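Local coordinates for protein basic helix-loop-helix, putative, expressed (Oryza sativa subsp. japonica, PDB 5LW0) that binds ADP-ribose through its macrodomain, the part held in this chain, and probably acts in ADP-ribosylation-linked repair of DNA interstrand crosslinks, at residues I58-V63 against E92-K97; R74-D79 against R103-V108. All coordinates share one frame; numbering follows the deposited sequence.

Interaction 1 of 2, residues I58-V63 against E92-K97; sequences IIVDAV and EKAAKK
Val60 points its side chain at the end of helix 85-96, and its two methyls divide the work. Val60 CG1 meets the aliphatic part of Lys97, 3.5 Å from Lys97 CD. With CG1 anti to the backbone N (chi1 167°), the other methyl, CG2, is left facing the helix itself. Val60 CG2 lies 3.9 Å from Lys93 CB and equally far from the backbone N of Ala94. The methyl of Ala94 is a little farther, with its CB 4.3 Å from Val60 CG2. Val60 and Ala94 also mark the nearest backbone approach, 6.0 Å between their CA atoms.

Both helices belong to the macrodomain, an alpha/beta fold with helices packed round a central sheet. Here helix 52-69 meets the last turn of helix 85-96 near the surface, and Ile99 in the following loop touches both Val60 and Ala94.

Lys97 follows the last helical residue and is bent at chi2 and chi3. Its stem slides past Val60 in the opposite direction, which brings the ammonium group to Asp61. Lys97 NZ donates to Asp61 OD1 at 3.1 Å in a salt bridge. The nitrogen arrives on the anti side of the carboxylate, 30° out of its plane. The two side chains cross at about a right angle. An asparagine at Asp61 would probably leave the Lys97 ammonium without its opposite charge and its end freer to swing into solvent. Lys93 takes another course: its chain beyond CG is extended, and NZ forms a salt bridge with Asp57 and a hydrogen bond with Ser56, both on helix 52-69.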
ATOM      1  N   ILE A  58      -5.198  12.971  -1.781  1.00 14.56           N
ATOM      2  CA  ILE A  58      -5.739  12.046  -0.777  1.00 15.49           C
ATOM      3  C   ILE A  58      -4.613  11.326   0.008  1.00 14.83           C
ATOM      4  O   ILE A  58      -4.683  11.226   1.234  1.00 15.62           O
ATOM      5  CB  ILE A  58      -6.705  11.055  -1.424  1.00 15.65           C
ATOM      6  CG1 ILE A  58      -7.962  11.820  -1.822  1.00 17.03           C
ATOM      7  CG2 ILE A  58      -7.071   9.894  -0.492  1.00 17.08           C
ATOM      8  CD1 ILE A  58      -8.891  11.040  -2.687  1.00 17.51           C
ATOM      9  N   ILE A  59      -3.572  10.904  -0.713  1.00 14.04           N
ATOM     10  CA  ILE A  59      -2.407  10.256  -0.054  1.00 12.95           C
ATOM     11  C   ILE A  59      -1.835  11.185   1.016  1.00 13.60           C
ATOM     12  O   ILE A  59      -1.617  10.800   2.180  1.00 14.19           O
ATOM     13  CB  ILE A  59      -1.285   9.887  -1.078  1.00 13.07           C
ATOM     14  CG1 ILE A  59      -1.707   8.706  -1.957  1.00 13.21           C
ATOM     15  CG2 ILE A  59      -0.009   9.467  -0.339  1.00 14.00           C
ATOM     16  CD1 ILE A  59      -0.914   8.537  -3.221  1.00 15.16           C
ATOM     17  N   VAL A  60      -1.546  12.407   0.633  1.00 14.27           N
ATOM     18  CA  VAL A  60      -0.897  13.339   1.530  1.00 14.94           C
ATOM     19  C   VAL A  60      -1.775  13.719   2.710  1.00 15.52           C
ATOM     20  O   VAL A  60      -1.321  13.807   3.853  1.00 15.11           O
ATOM     21  CB  VAL A  60      -0.368  14.574   0.766  1.00 18.37           C
ATOM     22  CG1 VAL A  60       0.019  15.657   1.682  1.00 27.62           C
ATOM     23  CG2 VAL A  60       0.794  14.190  -0.161  1.00 19.00           C
ATOM     24  N   ASP A  61      -3.066  13.876   2.480  1.00 14.71           N
ATOM     25  CA  ASP A  61      -3.981  14.101   3.610  1.00 15.55           C
ATOM     26  C   ASP A  61      -4.094  12.923   4.542  1.00 14.46           C
ATOM     27  O   ASP A  61      -4.114  13.096   5.750  1.00 15.75           O
ATOM     28  CB  ASP A  61      -5.343  14.519   3.108  1.00 20.56           C
ATOM     29  CG  ASP A  61      -5.349  15.987   2.575  1.00 27.28           C
ATOM     30  OD1 ASP A  61      -4.397  16.789   2.865  1.00 33.35           O
ATOM     31  OD2 ASP A  61      -6.257  16.330   1.828  1.00 35.54           O
ATOM     32  N   ALA A  62      -4.156  11.701   3.998  1.00 12.67           N
ATOM     33  CA  ALA A  62      -4.265  10.485   4.843  1.00 13.92           C
ATOM     34  C   ALA A  62      -2.975  10.268   5.660  1.00 14.22           C
ATOM     35  O   ALA A  62      -3.010   9.869   6.818  1.00 14.97           O
ATOM     36  CB  ALA A  62      -4.527   9.242   3.981  1.00 13.77           C
ATOM     37  N   VAL A  63      -1.854  10.536   5.023  1.00 14.53           N
ATOM     38  CA  VAL A  63      -0.541  10.418   5.701  1.00 13.47           C
ATOM     39  C   VAL A  63      -0.433  11.457   6.821  1.00 14.11           C
ATOM     40  O   VAL A  63      -0.073  11.130   7.949  1.00 14.83           O
ATOM     41  CB  VAL A  63       0.604  10.584   4.682  1.00 13.20           C
ATOM     42  CG1 VAL A  63       1.902  10.845   5.392  1.00 13.75           C
ATOM     43  CG2 VAL A  63       0.681   9.341   3.789  1.00 13.91           C
ATOM     44  N   GLU A  92       5.579  16.998  -4.239  1.00 17.54           N
ATOM     45  CA  GLU A  92       5.259  18.434  -4.312  1.00 20.71           C
ATOM     46  C   GLU A  92       4.268  18.809  -3.215  1.00 19.29           C
ATOM     47  O   GLU A  92       4.475  19.763  -2.459  1.00 19.73           O
ATOM     48  CB  GLU A  92       4.576  18.749  -5.635  1.00 26.43           C
ATOM     49  CG  GLU A  92       5.451  18.924  -6.821  1.00 35.51           C
ATOM     50  CD  GLU A  92       4.640  19.136  -8.106  1.00 45.72           C
ATOM     51  OE1 GLU A  92       3.388  19.151  -8.037  1.00 54.63           O
ATOM     52  OE2 GLU A  92       5.257  19.290  -9.179  1.00 56.98           O
ATOM     53  N   LYS A  93       3.265  17.966  -3.057  1.00 18.48           N
ATOM     54  CA  LYS A  93       2.224  18.208  -2.089  1.00 19.24           C
ATOM     55  C   LYS A  93       2.678  17.968  -0.660  1.00 19.31           C
ATOM     56  O   LYS A  93       2.274  18.709   0.247  1.00 19.15           O
ATOM     57  CB  LYS A  93       0.987  17.412  -2.426  1.00 20.58           C
ATOM     58  CG  LYS A  93       0.417  17.852  -3.786  1.00 21.93           C
ATOM     59  CD  LYS A  93      -0.697  16.987  -4.275  1.00 23.37           C
ATOM     60  CE  LYS A  93      -1.186  17.563  -5.619  1.00 25.27           C
ATOM     61  NZ  LYS A  93      -2.357  16.867  -6.159  1.00 27.68           N
ATOM     62  N   ALA A  94       3.533  16.947  -0.433  1.00 15.99           N
ATOM     63  CA  ALA A  94       4.022  16.725   0.870  1.00 15.26           C
ATOM     64  C   ALA A  94       4.886  17.880   1.360  1.00 19.91           C
ATOM     65  O   ALA A  94       4.834  18.237   2.518  1.00 19.58           O
ATOM     66  CB  ALA A  94       4.806  15.434   0.922  1.00 17.28           C
ATOM     67  N   ALA A  95       5.682  18.440   0.463  1.00 19.14           N
ATOM     68  CA  ALA A  95       6.489  19.619   0.789  1.00 20.00           C
ATOM     69  C   ALA A  95       5.591  20.852   1.132  1.00 22.97           C
ATOM     70  O   ALA A  95       5.826  21.515   2.113  1.00 24.97           O
ATOM     71  CB  ALA A  95       7.431  19.939  -0.336  1.00 19.16           C
ATOM     72  N   LYS A  96       4.563  21.088   0.350  1.00 24.99           N
ATOM     73  CA  LYS A  96       3.612  22.178   0.642  1.00 29.33           C
ATOM     74  C   LYS A  96       2.962  22.013   1.988  1.00 30.05           C
ATOM     75  O   LYS A  96       2.773  22.982   2.709  1.00 29.76           O
ATOM     76  CB  LYS A  96       2.540  22.261  -0.433  1.00 32.11           C
ATOM     77  CG  LYS A  96       3.045  22.828  -1.742  1.00 44.00           C
ATOM     78  CD  LYS A  96       1.881  23.289  -2.640  1.00 52.26           C
ATOM     79  CE  LYS A  96       1.905  22.581  -4.004  1.00 61.97           C
ATOM     80  NZ  LYS A  96       2.928  23.146  -4.931  1.00 61.83           N
ATOM     81  N   LYS A  97       2.597  20.781   2.330  1.00 25.46           N
ATOM     82  CA  LYS A  97       1.908  20.477   3.584  1.00 27.11           C
ATOM     83  C   LYS A  97       2.840  20.310   4.751  1.00 25.31           C
ATOM     84  O   LYS A  97       2.402  20.037   5.879  1.00 27.28           O
ATOM     85  CB  LYS A  97       1.091  19.197   3.433  1.00 32.32           C
ATOM     86  CG  LYS A  97      -0.261  19.369   2.791  1.00 41.79           C
ATOM     87  CD  LYS A  97      -1.298  18.416   3.424  1.00 47.80           C
ATOM     88  CE  LYS A  97      -1.766  18.867   4.802  1.00 52.78           C
ATOM     89  NZ  LYS A  97      -2.919  18.043   5.254  1.00 55.58           N
TER

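Interaction 2 of 2, residues R74-D79 against R103-V108; sequences RLVLVD and RFFTFV. With AR6 ([(2R,3S,4R,5R)-5-(6-aminopurin-9-yl)-3,4-dihydroxy-oxolan-2-yl]methyl [hydroxy-[[(2R,3S,4R,5S)-3,4,5-trihydroxyoxolan-2-yl]methoxy]phosphoryl] hydrogen phosphate), chain C.
Strands 74-79 and 104-108 run parallel, 28° apart in direction, and hydrogen bonds alternate between them from Leu75 N to Arg103 O (2.8 Å) through to a weak one from Asp79 N to Phe107 O. Between these, Leu75 and Leu77 each use both N and O, as does Phe105. The pair closes the beta-alpha-beta unit built with helix 85-96. Strand 104-108 is an outermost strand of the macrodomain sheet.

On one face, Val76 CG2 sits over the Phe105 ring, 4.1 Å from its centroid, in a CH-pi contact. Phe105 CG lies between its backbone N and carbonyl carbon (chi1 53°), which swings the ring toward strand 74-79. In one of two modelled conformers, Arg74 CD comes 3.9 Å from Phe105 CE2. The other methyl of Val76, CG1, packs 3.6 Å from Phe107 CB.

On the opposite face, Leu77 CB meets the edge of the Phe104 ring, 3.9 Å from Phe104 CE1. Leu75 CB lies 4.0 Å from Phe104 CD1. Helix 52-69 covers this side through Val63 and Leu67, which touch Phe104.

At the strand end, Asp79 OD1 accepts a 2.7 Å hydrogen bond from O2' of the adenosine ribose of ADP-ribose and a weak one from O3'. Ser84 OG and Asp79 OD2 are hydrogen-bonded. Apolar packing along the strands thus gives way to a carboxylate that Ser84 probably helps to position for recognising the ribose hydroxyls.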
ATOM      1  N   ARG A  74       6.828   4.895  10.379  1.00 14.00           N
ATOM      2  CA  ARG A  74       7.355   5.505   9.189  0.50 14.29           C
ATOM      3  C   ARG A  74       6.611   4.942   7.990  1.00 13.62           C
ATOM      4  O   ARG A  74       6.336   3.749   7.929  1.00 14.05           O
ATOM      5  CB  ARG A  74       8.870   5.214   9.076  0.50 15.28           C
ATOM      6  CG  ARG A  74       9.546   5.900   7.934  0.50 15.31           C
ATOM      7  CD  ARG A  74      11.096   5.710   8.031  0.50 15.72           C
ATOM      8  NE  ARG A  74      11.486   4.306   7.874  0.50 15.05           N
ATOM      9  CZ  ARG A  74      12.724   3.901   7.646  0.50 14.41           C
ATOM     10  NH1 ARG A  74      13.688   4.835   7.478  0.50 14.98           N
ATOM     11  NH2 ARG A  74      12.977   2.585   7.465  0.50 16.01           N
ATOM     12  N   LEU A  75       6.272   5.827   7.051  1.00 12.56           N
ATOM     13  CA  LEU A  75       5.464   5.471   5.885  1.00 12.93           C
ATOM     14  C   LEU A  75       6.231   5.802   4.624  1.00 13.23           C
ATOM     15  O   LEU A  75       6.736   6.887   4.487  1.00 14.63           O
ATOM     16  CB  LEU A  75       4.158   6.274   5.900  1.00 14.06           C
ATOM     17  CG  LEU A  75       3.320   6.110   7.185  1.00 16.46           C
ATOM     18  CD1 LEU A  75       2.130   7.088   7.176  1.00 17.43           C
ATOM     19  CD2 LEU A  75       2.819   4.719   7.306  1.00 15.90           C
ATOM     20  N   VAL A  76       6.281   4.871   3.697  1.00 12.15           N
ATOM     21  CA  VAL A  76       7.092   5.051   2.476  1.00 12.24           C
ATOM     22  C   VAL A  76       6.203   4.694   1.238  1.00 11.84           C
ATOM     23  O   VAL A  76       5.750   3.584   1.113  1.00 12.59           O
ATOM     24  CB  VAL A  76       8.356   4.170   2.453  1.00 13.00           C
ATOM     25  CG1 VAL A  76       9.151   4.447   1.195  1.00 13.84           C
ATOM     26  CG2 VAL A  76       9.193   4.388   3.668  1.00 14.24           C
ATOM     27  N   LEU A  77       5.932   5.699   0.394  1.00 11.29           N
ATOM     28  CA  LEU A  77       5.222   5.505  -0.849  1.00 12.68           C
ATOM     29  C   LEU A  77       6.218   5.044  -1.918  1.00 12.75           C
ATOM     30  O   LEU A  77       7.199   5.763  -2.194  1.00 13.82           O
ATOM     31  CB  LEU A  77       4.482   6.775  -1.271  1.00 11.61           C
ATOM     32  CG  LEU A  77       3.823   6.736  -2.682  1.00 12.72           C
ATOM     33  CD1 LEU A  77       2.667   5.726  -2.750  1.00 13.35           C
ATOM     34  CD2 LEU A  77       3.372   8.107  -3.039  1.00 12.82           C
ATOM     35  N   VAL A  78       5.950   3.916  -2.533  1.00 12.48           N
ATOM     36  CA  VAL A  78       6.849   3.366  -3.513  0.50 13.60           C
ATOM     37  C   VAL A  78       6.193   3.278  -4.886  1.00 15.30           C
ATOM     38  O   VAL A  78       5.001   3.000  -5.006  1.00 15.71           O
ATOM     39  CB  VAL A  78       7.388   1.988  -3.100  0.50 14.29           C
ATOM     40  CG1 VAL A  78       8.160   2.105  -1.795  0.50 13.80           C
ATOM     41  CG2 VAL A  78       6.269   0.961  -3.004  0.50 14.52           C
ATOM     42  N   ASP A  79       7.013   3.493  -5.924  1.00 14.17           N
ATOM     43  CA  ASP A  79       6.586   3.221  -7.313  1.00 15.30           C
ATOM     44  C   ASP A  79       7.842   2.760  -8.070  1.00 16.07           C
ATOM     45  O   ASP A  79       8.984   3.055  -7.676  1.00 15.67           O
ATOM     46  CB  ASP A  79       5.920   4.441  -7.954  1.00 16.18           C
ATOM     47  CG  ASP A  79       4.997   4.072  -9.159  1.00 17.71           C
ATOM     48  OD1 ASP A  79       4.808   2.851  -9.395  1.00 21.01           O
ATOM     49  OD2 ASP A  79       4.500   5.028  -9.888  1.00 20.47           O
ATOM     50  N   ARG A 103       9.385  10.847   8.680  1.00 16.11           N
ATOM     51  CA  ARG A 103       8.311   9.917   8.992  1.00 14.99           C
ATOM     52  C   ARG A 103       7.548   9.499   7.728  1.00 14.87           C
ATOM     53  O   ARG A 103       6.883   8.502   7.760  1.00 16.32           O
ATOM     54  CB  ARG A 103       7.367  10.553   9.997  1.00 18.41           C
ATOM     55  CG  ARG A 103       8.109  11.020  11.238  1.00 23.24           C
ATOM     56  CD  ARG A 103       7.193  11.342  12.363  1.00 28.34           C
ATOM     57  NE  ARG A 103       6.664  10.101  12.721  1.00 35.36           N
ATOM     58  CZ  ARG A 103       5.476   9.909  13.159  1.00 37.54           C
ATOM     59  NH1 ARG A 103       4.637  10.965  13.441  1.00 33.59           N
ATOM     60  NH2 ARG A 103       5.130   8.681  13.361  1.00 27.30           N
ATOM     61  N   PHE A 104       7.591  10.324   6.676  1.00 12.18           N
ATOM     62  CA  PHE A 104       7.042   9.937   5.355  1.00 13.16           C
ATOM     63  C   PHE A 104       7.996  10.379   4.272  1.00 13.81           C
ATOM     64  O   PHE A 104       8.491  11.545   4.270  1.00 15.93           O
ATOM     65  CB  PHE A 104       5.692  10.644   5.086  1.00 13.82           C
ATOM     66  CG  PHE A 104       5.201  10.475   3.683  1.00 13.44           C
ATOM     67  CD1 PHE A 104       4.733   9.240   3.278  1.00 14.53           C
ATOM     68  CD2 PHE A 104       5.399  11.480   2.741  1.00 14.49           C
ATOM     69  CE1 PHE A 104       4.371   9.029   1.956  1.00 15.06           C
ATOM     70  CE2 PHE A 104       5.066  11.275   1.408  1.00 16.46           C
ATOM     71  CZ  PHE A 104       4.559  10.031   1.023  1.00 15.62           C
ATOM     72  N   PHE A 105       8.234   9.505   3.310  1.00 13.18           N
ATOM     73  CA  PHE A 105       8.918   9.864   2.117  1.00 13.02           C
ATOM     74  C   PHE A 105       8.529   8.979   0.967  1.00 12.66           C
ATOM     75  O   PHE A 105       7.891   7.958   1.175  1.00 13.55           O
ATOM     76  CB  PHE A 105      10.431   9.960   2.296  1.00 13.41           C
ATOM     77  CG  PHE A 105      11.065   8.772   2.875  1.00 13.60           C
ATOM     78  CD1 PHE A 105      11.451   7.691   2.080  1.00 15.40           C
ATOM     79  CD2 PHE A 105      11.324   8.723   4.229  1.00 15.37           C
ATOM     80  CE1 PHE A 105      12.127   6.606   2.625  1.00 15.81           C
ATOM     81  CE2 PHE A 105      11.957   7.629   4.792  1.00 14.70           C
ATOM     82  CZ  PHE A 105      12.352   6.552   3.978  1.00 17.31           C
ATOM     83  N   THR A 106       8.907   9.379  -0.250  1.00 13.35           N
ATOM     84  CA  THR A 106       8.668   8.533  -1.452  1.00 12.56           C
ATOM     85  C   THR A 106       9.951   7.791  -1.774  1.00 13.12           C
ATOM     86  O   THR A 106      11.063   8.240  -1.401  1.00 13.43           O
ATOM     87  CB  THR A 106       8.253   9.358  -2.655  1.00 13.61           C
ATOM     88  OG1 THR A 106       9.328  10.227  -3.078  1.00 15.60           O
ATOM     89  CG2 THR A 106       6.984  10.168  -2.401  1.00 14.97           C
ATOM     90  N   PHE A 107       9.839   6.703  -2.516  1.00 12.75           N
ATOM     91  CA  PHE A 107      10.992   5.868  -2.807  1.00 14.97           C
ATOM     92  C   PHE A 107      10.739   5.162  -4.111  1.00 14.31           C
ATOM     93  O   PHE A 107       9.700   4.584  -4.304  1.00 15.40           O
ATOM     94  CB  PHE A 107      11.210   4.872  -1.676  1.00 13.94           C
ATOM     95  CG  PHE A 107      12.546   4.137  -1.714  1.00 15.34           C
ATOM     96  CD1 PHE A 107      13.664   4.685  -1.206  1.00 17.36           C
ATOM     97  CD2 PHE A 107      12.600   2.847  -2.238  1.00 18.50           C
ATOM     98  CE1 PHE A 107      14.861   3.947  -1.187  1.00 18.88           C
ATOM     99  CE2 PHE A 107      13.762   2.111  -2.208  1.00 21.53           C
ATOM    100  CZ  PHE A 107      14.897   2.702  -1.759  1.00 19.99           C
ATOM    101  N   VAL A 108      11.739   5.189  -4.987  1.00 14.64           N
ATOM    102  CA  VAL A 108      11.662   4.466  -6.272  1.00 15.19           C
ATOM    103  C   VAL A 108      12.172   3.053  -6.114  1.00 16.33           C
ATOM    104  O   VAL A 108      13.318   2.815  -5.675  1.00 17.92           O
ATOM    105  CB  VAL A 108      12.503   5.149  -7.349  1.00 14.78           C
ATOM    106  CG1 VAL A 108      12.375   4.380  -8.690  1.00 16.57           C
ATOM    107  CG2 VAL A 108      12.099   6.564  -7.519  1.00 15.82           C
TER
HETATM  108  N1  AR6 C 301       6.550  -2.171  -6.977  1.00 16.95           N
HETATM  109  C2  AR6 C 301       6.090  -0.937  -6.683  1.00 18.03           C
HETATM  110  N3  AR6 C 301       5.060  -0.370  -7.280  1.00 18.91           N
HETATM  111  C4  AR6 C 301       4.379  -1.032  -8.266  1.00 21.42           C
HETATM  112  C5  AR6 C 301       4.760  -2.361  -8.636  1.00 22.40           C
HETATM  113  C6  AR6 C 301       5.914  -2.938  -7.926  1.00 18.89           C
HETATM  114  N6  AR6 C 301       6.351  -4.151  -8.165  1.00 19.77           N
HETATM  115  N7  AR6 C 301       3.873  -2.777  -9.658  1.00 22.08           N
HETATM  116  C8  AR6 C 301       2.989  -1.768  -9.829  1.00 20.80           C
HETATM  117  N9  AR6 C 301       3.279  -0.711  -8.987  1.00 21.22           N
HETATM  118  PA  AR6 C 301      -2.020  -1.424  -9.551  1.00 20.24           P
HETATM  119  PB  AR6 C 301      -4.742  -0.559  -8.705  1.00 19.39           P
HETATM  120  C1' AR6 C 301       2.532   0.510  -8.771  1.00 20.94           C
HETATM  121  O1A AR6 C 301      -2.538  -1.412 -11.004  1.00 22.58           O
HETATM  122  O1B AR6 C 301      -4.793   0.579  -9.695  1.00 17.94           O
HETATM  123  C1D AR6 C 301      -4.278  -5.529  -9.585  1.00 39.55           C
HETATM  124  O1D AR6 C 301      -3.667  -6.440 -10.473  1.00 39.06           O
HETATM  125  C2' AR6 C 301       1.865   1.162  -9.976  1.00 19.81           C
HETATM  126  O2' AR6 C 301       2.811   1.860 -10.843  1.00 21.13           O
HETATM  127  O2A AR6 C 301      -1.232  -2.579  -9.061  1.00 20.34           O
HETATM  128  O2B AR6 C 301      -5.257  -0.359  -7.310  1.00 18.03           O
HETATM  129  C2D AR6 C 301      -5.389  -6.266  -8.780  1.00 39.83           C
HETATM  130  O2D AR6 C 301      -5.604  -7.642  -9.295  1.00 34.94           O
HETATM  131  C3' AR6 C 301       0.834   2.029  -9.297  1.00 22.37           C
HETATM  132  O3' AR6 C 301       1.386   3.312  -8.892  1.00 21.52           O
HETATM  133  O3A AR6 C 301      -3.259  -1.183  -8.522  1.00 19.65           O
HETATM  134  C3D AR6 C 301      -6.614  -5.407  -8.923  1.00 33.63           C
HETATM  135  O3D AR6 C 301      -7.498  -6.121  -9.834  1.00 46.89           O
HETATM  136  C4' AR6 C 301       0.442   1.216  -8.048  1.00 20.37           C
HETATM  137  O4' AR6 C 301       1.396   0.187  -7.919  1.00 21.19           O
HETATM  138  C4D AR6 C 301      -6.115  -4.084  -9.553  1.00 30.38           C
HETATM  139  O4D AR6 C 301      -4.870  -4.356 -10.238  1.00 29.21           O
HETATM  140  C5' AR6 C 301      -0.933   0.602  -8.127  1.00 22.56           C
HETATM  141  O5' AR6 C 301      -1.159  -0.035  -9.399  1.00 21.21           O
HETATM  142  C5D AR6 C 301      -5.797  -2.973  -8.558  1.00 22.87           C
HETATM  143  O5D AR6 C 301      -5.557  -1.792  -9.356  1.00 20.97           O

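How the interactions relate
Interaction 2 lies in the sheet and is partly buried, while interaction 1 is a surface contact of two helices. Both involve the unit formed by strand 74-79, helix 85-96 and strand 104-108. Interaction 1 sets the end of its helix against helix 52-69, and interaction 2 pairs its strands. The two contacts meet: Val63 CG1 packs 3.7 Å from Phe104 CG, and Ala94 CB also touches the Phe104 ring. Backbone bonds and aromatic packing dominate between the strands. The helices rely on a small apolar patch and a salt bridge at its rim. Of the two contacts, interaction 2 reaches the ligand by hydrogen bonds, through Asp79; the side chain of Val60 is about 14 Å from the bound ADP-ribose.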